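Local coordinates for protein SsfX3 (Streptomyces sp. SF2575, PDB 3SKV) that probably transfers a salicylyl group to an intermediate of tetracycline biosynthesis, acting as an acyltransferase of the GDSL/SGNH family, at residues H64-A67 / Y68-F71; Q233-F236 / A237-I240; G272-Q275 / I276-R280; H325-Q328 / N329-Y332. The protein carries 1 engineered substitution. All blocks are in the same frame, centred on the assembly; numbering follows the deposited sequence.

Contact 1. Residues H64-A67 / Y68-F71; sequences HEDA and YLYF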
loop_
_atom_site.group_PDB
_atom_site.type_symbol
_atom_site.label_atom_id
_atom_site.label_comp_id
_atom_site.label_asym_id
_atom_site.label_seq_id
_atom_site.Cartn_x
_atom_site.Cartn_y
_atom_site.Cartn_z
ATOM N N HIS A 64 -7.172 -13.118 6.898
ATOM C CA HIS A 64 -8.630 -13.035 6.805
ATOM C C HIS A 64 -9.407 -13.726 7.911
ATOM O O HIS A 64 -10.448 -13.225 8.327
ATOM C CB HIS A 64 -9.143 -13.450 5.404
ATOM C CG HIS A 64 -8.923 -14.895 5.083
ATOM N ND1 HIS A 64 -9.881 -15.849 5.378
ATOM C CD2 HIS A 64 -7.850 -15.504 4.519
ATOM C CE1 HIS A 64 -9.370 -17.005 4.980
ATOM N NE2 HIS A 64 -8.144 -16.847 4.457
ATOM N N GLU A 65 -8.903 -14.872 8.377
ATOM C CA GLU A 65 -9.484 -15.679 9.465
ATOM C C GLU A 65 -9.469 -14.938 10.828
ATOM O O GLU A 65 -10.335 -15.179 11.664
ATOM C CB GLU A 65 -8.795 -17.065 9.547
ATOM C CG GLU A 65 -7.274 -17.036 9.746
ATOM C CD GLU A 65 -6.387 -16.842 8.520
ATOM O OE1 GLU A 65 -6.397 -15.733 7.942
ATOM O OE2 GLU A 65 -5.650 -17.790 8.161
ATOM N N ASP A 66 -8.537 -13.987 11.003
ATOM C CA ASP A 66 -8.351 -13.194 12.217
ATOM C C ASP A 66 -8.717 -11.732 12.040
ATOM O O ASP A 66 -8.311 -10.932 12.871
ATOM C CB ASP A 66 -6.869 -13.265 12.662
ATOM C CG ASP A 66 -6.313 -14.640 12.944
ATOM O OD1 ASP A 66 -7.082 -15.509 13.419
ATOM O OD2 ASP A 66 -5.096 -14.829 12.758
ATOM N N ALA A 67 -9.451 -11.363 10.968
ATOM C CA ALA A 67 -9.786 -9.956 10.677
ATOM C C ALA A 67 -10.393 -9.176 11.857
ATOM O O ALA A 67 -10.090 -7.985 12.051
ATOM C CB ALA A 67 -10.693 -9.871 9.466
ATOM N N TYR A 68 -11.212 -9.870 12.663
ATOM C CA TYR A 68 -11.898 -9.360 13.848
ATOM C C TYR A 68 -10.929 -8.774 14.909
ATOM O O TYR A 68 -11.323 -7.918 15.700
ATOM C CB TYR A 68 -12.781 -10.479 14.446
ATOM C CG TYR A 68 -12.019 -11.630 15.079
ATOM C CD1 TYR A 68 -11.560 -12.697 14.312
ATOM C CD2 TYR A 68 -11.826 -11.689 16.458
ATOM C CE1 TYR A 68 -10.870 -13.769 14.896
ATOM C CE2 TYR A 68 -11.123 -12.741 17.051
ATOM C CZ TYR A 68 -10.638 -13.777 16.266
ATOM O OH TYR A 68 -9.960 -14.818 16.870
ATOM N N LEU A 69 -9.698 -9.294 14.944
ATOM C CA LEU A 69 -8.629 -8.922 15.850
ATOM C C LEU A 69 -8.013 -7.579 15.465
ATOM O O LEU A 69 -7.535 -6.847 16.330
ATOM C CB LEU A 69 -7.550 -10.011 15.778
ATOM C CG LEU A 69 -7.456 -11.090 16.860
ATOM C CD1 LEU A 69 -8.514 -10.987 17.913
ATOM C CD2 LEU A 69 -7.384 -12.438 16.277
ATOM N N TYR A 70 -8.078 -7.230 14.182
ATOM C CA TYR A 70 -7.449 -6.017 13.678
ATOM C C TYR A 70 -8.301 -4.787 13.672
ATOM O O TYR A 70 -7.759 -3.693 13.819
ATOM C CB TYR A 70 -6.889 -6.255 12.281
ATOM C CG TYR A 70 -5.837 -7.331 12.274
ATOM C CD1 TYR A 70 -6.187 -8.674 12.174
ATOM C CD2 TYR A 70 -4.487 -7.013 12.393
ATOM C CE1 TYR A 70 -5.219 -9.676 12.183
ATOM C CE2 TYR A 70 -3.510 -8.006 12.408
ATOM C CZ TYR A 70 -3.880 -9.338 12.290
ATOM O OH TYR A 70 -2.922 -10.324 12.330
ATOM N N PHE A 71 -9.604 -4.942 13.426
ATOM C CA PHE A 71 -10.518 -3.821 13.278
ATOM C C PHE A 71 -11.929 -4.127 13.764
ATOM O O PHE A 71 -12.359 -5.279 13.638
ATOM C CB PHE A 71 -10.611 -3.464 11.778
ATOM C CG PHE A 71 -9.651 -2.434 11.241
ATOM C CD1 PHE A 71 -9.447 -1.231 11.913
ATOM C CD2 PHE A 71 -9.029 -2.617 10.013
ATOM C CE1 PHE A 71 -8.574 -0.265 11.399
ATOM C CE2 PHE A 71 -8.160 -1.648 9.495
ATOM C CZ PHE A 71 -7.937 -0.481 10.192
HETATM O O HOH W 1 -3.408 -12.858 13.164
#
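Both tyrosine rings, Y70 and Y68, meet the preceding residues edge-on. In Y70 the rim near CD1 lies close to D66 O (3.2 Å), which sits near the ring plane, as A67 O does a little further off; the adjoining CE1 comes beside D66 CB. The Y68 ring turns its edge to E65 O, 3.6 Å from CE1, while L69 CG sits above one face, displaced toward the rim. Y68 reaches back in this way because its CG lies between the backbone N and the carbonyl carbon (chi1 69°). The segment is a short, weakly bonded helical turn in a loop of the N-terminal jelly-roll domain. L69 N binds D66 O at 3.0 Å and Y70 N binds A67 O at 3.0 Å, both i to i+3 as in a 3-10 turn, and A67 O takes a second, weak bond from F71 N. A67, too small to obstruct such a tight bend, is buried against V76. On the polar side a water links the two segments: it donates to D66 OD2 at 2.6 Å and lies 2.7 Å from Y70 OH. An aspartate suits this place because its carboxylate can receive that hydrogen while CB rests 3.7 Å from L69 CD2. Replacing Y70 by an alanine would probably leave the water without its phenolic partner and open a gap at the D66 carbonyl. The ring itself is buried among P63, L79 and M235 of helix 234-242, at the boundary with the GDSL-like domain.

Contact 2. Residues Q233-F236 / A237-I240; sequences QPMF and ARLI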
loop_
_atom_site.group_PDB
_atom_site.type_symbol
_atom_site.label_atom_id
_atom_site.label_comp_id
_atom_site.label_asym_id
_atom_site.label_seq_id
_atom_site.Cartn_x
_atom_site.Cartn_y
_atom_site.Cartn_z
ATOM N N GLN A 233 -1.438 0.047 16.661
ATOM C CA GLN A 233 -2.137 -1.135 17.157
ATOM C C GLN A 233 -1.142 -2.282 17.246
ATOM O O GLN A 233 -0.515 -2.634 16.244
ATOM C CB GLN A 233 -3.265 -1.555 16.204
ATOM C CG GLN A 233 -4.431 -0.590 16.140
ATOM C CD GLN A 233 -4.341 0.433 15.038
ATOM O OE1 GLN A 233 -3.274 0.970 14.719
ATOM N NE2 GLN A 233 -5.483 0.728 14.436
ATOM N N PRO A 234 -0.963 -2.882 18.434
ATOM C CA PRO A 234 0.008 -4.007 18.548
ATOM C C PRO A 234 -0.226 -5.171 17.570
ATOM O O PRO A 234 0.725 -5.846 17.207
ATOM C CB PRO A 234 -0.114 -4.437 20.015
ATOM C CG PRO A 234 -0.745 -3.297 20.711
ATOM C CD PRO A 234 -1.616 -2.587 19.725
ATOM N N MET A 235 -1.476 -5.405 17.132
ATOM C CA MET A 235 -1.779 -6.446 16.142
ATOM C C MET A 235 -1.040 -6.194 14.777
ATOM O O MET A 235 -0.628 -7.160 14.100
ATOM C CB MET A 235 -3.291 -6.619 15.943
ATOM C CG MET A 235 -3.987 -7.339 17.080
ATOM S SD MET A 235 -3.402 -9.018 17.494
ATOM C CE MET A 235 -3.838 -9.934 15.870
ATOM N N PHE A 236 -0.879 -4.909 14.392
ATOM C CA PHE A 236 -0.170 -4.554 13.160
ATOM C C PHE A 236 1.325 -4.802 13.278
ATOM O O PHE A 236 1.954 -5.198 12.283
ATOM C CB PHE A 236 -0.469 -3.110 12.699
ATOM C CG PHE A 236 -1.840 -2.992 12.081
ATOM C CD1 PHE A 236 -2.194 -3.766 10.974
ATOM C CD2 PHE A 236 -2.791 -2.131 12.617
ATOM C CE1 PHE A 236 -3.484 -3.709 10.444
ATOM C CE2 PHE A 236 -4.079 -2.061 12.069
ATOM C CZ PHE A 236 -4.413 -2.852 10.985
ATOM N N ALA A 237 1.898 -4.525 14.475
ATOM C CA ALA A 237 3.307 -4.777 14.789
ATOM C C ALA A 237 3.584 -6.289 14.715
ATOM O O ALA A 237 4.629 -6.695 14.192
ATOM C CB ALA A 237 3.636 -4.263 16.180
ATOM N N ARG A 238 2.650 -7.117 15.255
ATOM C CA ARG A 238 2.730 -8.584 15.205
ATOM C C ARG A 238 2.680 -9.074 13.754
ATOM O O ARG A 238 3.400 -9.996 13.396
ATOM C CB ARG A 238 1.604 -9.211 16.011
ATOM C CG ARG A 238 1.739 -8.999 17.533
ATOM C CD ARG A 238 0.542 -9.564 18.284
ATOM N NE ARG A 238 0.654 -11.010 18.443
ATOM C CZ ARG A 238 0.013 -11.922 17.718
ATOM N NH1 ARG A 238 -0.839 -11.549 16.769
ATOM N NH2 ARG A 238 0.202 -13.212 17.950
ATOM N N LEU A 239 1.832 -8.442 12.916
ATOM C CA LEU A 239 1.701 -8.733 11.499
ATOM C C LEU A 239 3.033 -8.439 10.781
ATOM O O LEU A 239 3.570 -9.324 10.115
ATOM C CB LEU A 239 0.538 -7.922 10.884
ATOM C CG LEU A 239 0.134 -8.263 9.437
ATOM C CD1 LEU A 239 -0.105 -9.761 9.264
ATOM C CD2 LEU A 239 -1.087 -7.546 9.043
ATOM N N ILE A 240 3.583 -7.234 10.963
ATOM C CA ILE A 240 4.863 -6.840 10.388
ATOM C C ILE A 240 5.960 -7.834 10.783
ATOM O O ILE A 240 6.723 -8.277 9.918
ATOM C CB ILE A 240 5.224 -5.389 10.771
ATOM C CG1 ILE A 240 4.218 -4.392 10.143
ATOM C CG2 ILE A 240 6.678 -5.068 10.360
ATOM C CD1 ILE A 240 4.251 -2.977 10.681
#
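I240 folds back on F236 at the tight, buried side of this helical turn, its CG1 lying 3.2 Å from F236 O, while M235 and R238 form the looser side. A237 suits its place by being small: F273 and I276 of helix 266-278 press against it. I240 reaches on to I189 and Y191 of strand 187-192, and the F236 ring meets that of F225. The ring's edge toward L239 is a wider contact, F236 CD1 lying 4.4 Å from L239 CD2. Backbone bonds of the i to i+4 kind run through the turn, the straightest from I240 N to F236 O (2.9 Å, 169°). P234 fits the first turn, where no N-H is needed for such a bond. Before it, Q233 stands at the N-cap position, its amide tied to D228 O and H231 N. On the partly exposed side M235 and R238 lie alongside each other, pointing the same way. M235, which also packs on L69 and Y70 of helix 67-70, bends at chi2 and chi3 (-58° and -64°), bringing CE 3.5 Å from R238 NH1, oblique to the guanidinium plane. An alanine in place of R238 would probably strip the M235 thioether of its cover on this side, leaving it to rest on L69 and Y70. The thioether offers the arginine van der Waals contact rather than a charge partner, so the grip here is probably softer than that of the buried hydrocarbon side chains.

Contact 3. Residues G272-Q275 / I276-R280; sequences GFVQ and IIRER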
loop_
_atom_site.group_PDB
_atom_site.type_symbol
_atom_site.label_atom_id
_atom_site.label_comp_id
_atom_site.label_asym_id
_atom_site.label_seq_id
_atom_site.Cartn_x
_atom_site.Cartn_y
_atom_site.Cartn_z
ATOM N N GLY A 272 7.218 -0.025 22.043
ATOM C CA GLY A 272 6.603 -1.350 22.042
ATOM C C GLY A 272 6.431 -1.907 20.650
ATOM O O GLY A 272 6.792 -3.055 20.394
ATOM N N PHE A 273 5.950 -1.066 19.725
ATOM C CA PHE A 273 5.745 -1.412 18.310
ATOM C C PHE A 273 7.011 -1.939 17.631
ATOM O O PHE A 273 6.981 -3.012 17.016
ATOM C CB PHE A 273 5.159 -0.221 17.555
ATOM C CG PHE A 273 4.391 -0.561 16.298
ATOM C CD1 PHE A 273 3.015 -0.794 16.341
ATOM C CD2 PHE A 273 5.014 -0.532 15.057
ATOM C CE1 PHE A 273 2.290 -1.049 15.165
ATOM C CE2 PHE A 273 4.291 -0.807 13.883
ATOM C CZ PHE A 273 2.935 -1.084 13.952
ATOM N N VAL A 274 8.138 -1.191 17.764
ATOM C CA VAL A 274 9.454 -1.553 17.197
ATOM C C VAL A 274 9.983 -2.845 17.846
ATOM O O VAL A 274 10.468 -3.723 17.128
ATOM C CB VAL A 274 10.455 -0.384 17.340
ATOM C CG1 VAL A 274 11.900 -0.815 17.076
ATOM C CG2 VAL A 274 10.063 0.771 16.438
ATOM N N GLN A 275 9.891 -2.963 19.195
ATOM C CA GLN A 275 10.370 -4.132 19.921
ATOM C C GLN A 275 9.733 -5.428 19.476
ATOM O O GLN A 275 10.434 -6.441 19.418
ATOM C CB GLN A 275 10.252 -3.934 21.430
ATOM C CG GLN A 275 11.172 -2.826 21.985
ATOM C CD GLN A 275 12.559 -2.792 21.376
ATOM O OE1 GLN A 275 12.856 -1.969 20.511
ATOM N NE2 GLN A 275 13.421 -3.697 21.789
ATOM N N ILE A 276 8.409 -5.409 19.161
ATOM C CA ILE A 276 7.665 -6.567 18.671
ATOM C C ILE A 276 8.236 -6.981 17.305
ATOM O O ILE A 276 8.472 -8.163 17.074
ATOM C CB ILE A 276 6.122 -6.290 18.598
ATOM C CG1 ILE A 276 5.508 -6.166 20.015
ATOM C CG2 ILE A 276 5.379 -7.374 17.738
ATOM C CD1 ILE A 276 4.128 -5.403 20.024
ATOM N N ILE A 277 8.465 -6.008 16.414
ATOM C CA ILE A 277 9.013 -6.241 15.069
ATOM C C ILE A 277 10.419 -6.879 15.170
ATOM O O ILE A 277 10.720 -7.839 14.451
ATOM C CB ILE A 277 9.056 -4.885 14.310
ATOM C CG1 ILE A 277 7.617 -4.395 13.945
ATOM C CG2 ILE A 277 9.991 -4.964 13.092
ATOM C CD1 ILE A 277 7.546 -2.899 13.430
ATOM N N ARG A 278 11.255 -6.335 16.096
ATOM C CA ARG A 278 12.625 -6.735 16.335
ATOM C C ARG A 278 12.785 -8.172 16.807
ATOM O O ARG A 278 13.890 -8.719 16.692
ATOM C CB ARG A 278 13.336 -5.757 17.283
ATOM C CG ARG A 278 13.795 -4.471 16.601
ATOM C CD ARG A 278 15.167 -4.631 15.979
ATOM N NE ARG A 278 15.579 -3.391 15.325
ATOM C CZ ARG A 278 15.600 -3.173 14.011
ATOM N NH1 ARG A 278 15.227 -4.128 13.161
ATOM N NH2 ARG A 278 15.985 -1.996 13.535
ATOM N N GLU A 279 11.701 -8.803 17.316
ATOM C CA GLU A 279 11.763 -10.199 17.746
ATOM C C GLU A 279 12.115 -11.102 16.553
ATOM O O GLU A 279 12.893 -12.030 16.732
ATOM C CB GLU A 279 10.440 -10.646 18.357
ATOM C CG GLU A 279 10.082 -9.993 19.668
ATOM C CD GLU A 279 8.630 -10.131 20.104
ATOM O OE1 GLU A 279 7.830 -10.789 19.399
ATOM O OE2 GLU A 279 8.290 -9.565 21.165
ATOM N N ARG A 280 11.565 -10.803 15.346
ATOM C CA ARG A 280 11.784 -11.571 14.114
ATOM C C ARG A 280 12.599 -10.838 13.033
ATOM O O ARG A 280 13.105 -11.486 12.122
ATOM C CB ARG A 280 10.476 -12.190 13.565
ATOM C CG ARG A 280 9.640 -12.913 14.635
ATOM C CD ARG A 280 9.270 -14.337 14.319
ATOM N NE ARG A 280 8.044 -14.488 13.548
ATOM C CZ ARG A 280 7.880 -15.373 12.565
ATOM N NH1 ARG A 280 8.885 -16.158 12.191
ATOM N NH2 ARG A 280 6.715 -15.470 11.939
#
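From G272 to R278 the backbone is helical, with I276 N bonded to G272 O at 3.1 Å and R278 N to V274 O at 2.9 Å, both nearly in line with the carbonyl, whereas I277 N to F273 O and E279 N to Q275 O are weak. The aromatic contact is between F273 and I277, whose side chains cross obliquely: CD1 of I277 touches F273 CD2 at 3.8 Å, approaching the ring at a slant. F273 has CG anti to its backbone nitrogen (chi1 -156°), while I277 sends CG1 back beside its own N, so that CD1 can meet the ring. V274 and R278 run side by side, V274 CG1 lying 4.1 Å from R278 CG; the aliphatic base of the arginine thus packs on valine before the chain bends at chi2 (-87°) and carries the guanidinium away. There it forms a salt bridge to D327 and reaches the carbonyls of H281 and T284, which suits an arginine with its several N-H groups. E279 OE1 likewise has a charged mate, R241. I276 turns CG1 back over G272 O at 3.4 Å. The face carrying F273, V274 and I277 sits on the parallel sheet of the GDSL/SGNH domain: V274 and I277 rest on I286 of strand 286-290, I277 also on I248, and F273 on L250, while A237 and I240 of helix 234-242 pack alongside.

Contact 4. Residues H325-Q328 / N329-Y332; sequences HGDQ and NVHY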
loop_
_atom_site.group_PDB
_atom_site.type_symbol
_atom_site.label_atom_id
_atom_site.label_comp_id
_atom_site.label_asym_id
_atom_site.label_seq_id
_atom_site.Cartn_x
_atom_site.Cartn_y
_atom_site.Cartn_z
ATOM N N HIS A 325 20.665 3.118 22.940
ATOM C CA HIS A 325 20.803 1.863 23.639
ATOM C C HIS A 325 21.096 0.635 22.741
ATOM O O HIS A 325 20.761 -0.493 23.113
ATOM C CB HIS A 325 19.628 1.632 24.565
ATOM C CG HIS A 325 19.446 2.681 25.607
ATOM N ND1 HIS A 325 18.759 3.850 25.333
ATOM C CD2 HIS A 325 19.929 2.739 26.869
ATOM C CE1 HIS A 325 18.805 4.563 26.447
ATOM N NE2 HIS A 325 19.521 3.950 27.392
ATOM N N GLY A 326 21.735 0.863 21.589
ATOM C CA GLY A 326 22.223 -0.209 20.736
ATOM C C GLY A 326 21.594 -0.548 19.405
ATOM O O GLY A 326 22.176 -1.371 18.691
ATOM N N ASP A 327 20.414 0.008 19.055
ATOM C CA ASP A 327 19.795 -0.345 17.782
ATOM C C ASP A 327 20.376 0.490 16.649
ATOM O O ASP A 327 20.012 1.656 16.467
ATOM C CB ASP A 327 18.269 -0.265 17.840
ATOM C CG ASP A 327 17.542 -1.122 16.811
ATOM O OD1 ASP A 327 18.109 -1.360 15.710
ATOM O OD2 ASP A 327 16.375 -1.481 17.069
ATOM N N GLN A 328 21.296 -0.118 15.891
ATOM C CA GLN A 328 21.997 0.507 14.767
ATOM C C GLN A 328 21.151 0.546 13.505
ATOM O O GLN A 328 21.503 1.239 12.548
ATOM C CB GLN A 328 23.323 -0.223 14.502
ATOM C CG GLN A 328 24.223 -0.193 15.720
ATOM C CD GLN A 328 25.560 -0.776 15.455
ATOM O OE1 GLN A 328 25.842 -1.924 15.823
ATOM N NE2 GLN A 328 26.429 0.032 14.856
ATOM N N ASN A 329 20.009 -0.148 13.519
ATOM C CA ASN A 329 19.137 -0.218 12.364
ATOM C C ASN A 329 17.798 0.491 12.473
ATOM O O ASN A 329 16.890 0.197 11.707
ATOM C CB ASN A 329 19.060 -1.655 11.865
ATOM C CG ASN A 329 20.436 -2.179 11.479
ATOM O OD1 ASN A 329 21.051 -1.704 10.520
ATOM N ND2 ASN A 329 20.990 -3.106 12.268
ATOM N N VAL A 330 17.677 1.438 13.407
ATOM C CA VAL A 330 16.481 2.279 13.561
ATOM C C VAL A 330 16.886 3.683 13.083
ATOM O O VAL A 330 17.953 4.151 13.445
ATOM C CB VAL A 330 15.839 2.296 14.975
ATOM C CG1 VAL A 330 14.616 3.209 14.996
ATOM C CG2 VAL A 330 15.396 0.915 15.370
ATOM N N HIS A 331 16.071 4.313 12.217
ATOM C CA HIS A 331 16.405 5.619 11.636
ATOM C C HIS A 331 15.227 6.534 11.634
ATOM O O HIS A 331 14.092 6.089 11.472
ATOM C CB HIS A 331 16.865 5.463 10.195
ATOM C CG HIS A 331 17.943 4.439 10.003
ATOM N ND1 HIS A 331 19.273 4.743 10.208
ATOM C CD2 HIS A 331 17.850 3.151 9.604
ATOM C CE1 HIS A 331 19.944 3.634 9.940
ATOM N NE2 HIS A 331 19.130 2.656 9.548
ATOM N N TYR A 332 15.490 7.832 11.797
ATOM C CA TYR A 332 14.419 8.809 11.763
ATOM C C TYR A 332 14.291 9.460 10.381
ATOM O O TYR A 332 15.283 9.896 9.814
ATOM C CB TYR A 332 14.602 9.847 12.863
ATOM C CG TYR A 332 13.604 10.981 12.761
ATOM C CD1 TYR A 332 12.238 10.765 12.994
ATOM C CD2 TYR A 332 14.011 12.263 12.378
ATOM C CE1 TYR A 332 11.307 11.804 12.869
ATOM C CE2 TYR A 332 13.095 13.309 12.273
ATOM C CZ TYR A 332 11.738 13.069 12.482
ATOM O OH TYR A 332 10.841 14.112 12.373
HETATM O O HOH W 2 19.242 -3.556 14.811
HETATM O O HOH W 3 20.221 3.359 14.401
#
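OD1 of D327 accepts hydrogens from N329 N at 3.1 Å (148° at the hydrogen) and from a water at 2.6 Å, and also faces the R278 guanidinium. The backbone N-H arrives on the anti side of the carboxylate, 22° out of its plane, and closes an Asx turn. The same water accepts a hydrogen from N329 ND2, so carboxylate, water and asparagine amide link the two residues by a second route. Carrying CG anti to the backbone N (chi1 -156°), D327 places its carboxylate against V330, which it crosses at about a right angle: V330 CG2 lies 3.1 Å from D327 OD2. That oxygen takes the salt bridge from R278 NE, and aspartate has the short reach required. A second water donates to D327 O at 2.7 Å and to V330 O at 2.6 Å, joining two carbonyls that could not bond each other. A Schellman motif ends helix 308-324: D327 N returns to L322 O and G326 N to R323 O, and a side chain at G326's backbone angles would jam against the carbonyl oxygen of H325. N329 and H331 then bond the backbone of strand 286-290. This helix-to-strand connection leads into the outermost strand, 330-333, of the parallel sheet of an SGNH-type alpha/beta fold.

In the fold
Contacts 1 to 4 follow one another in series along the chain and also in space, neighbouring centres being about 12, 9 and 12 Å apart, while the ends of the row, contacts 1 and 4, are about 31 Å apart. Contact 1 belongs to the N-terminal jelly-roll domain; the other three lie in the GDSL-like domain. Helix 234-242 (contact 2) touches both the short turn of contact 1 and helix 266-278 (contact 3), and so joins the domain boundary to the layer over the parallel sheet. Contact 3 reaches contact 4, at edge strand 330-333, through the R278 to D327 salt bridge, which ties helix 266-278 to the loop before that strand.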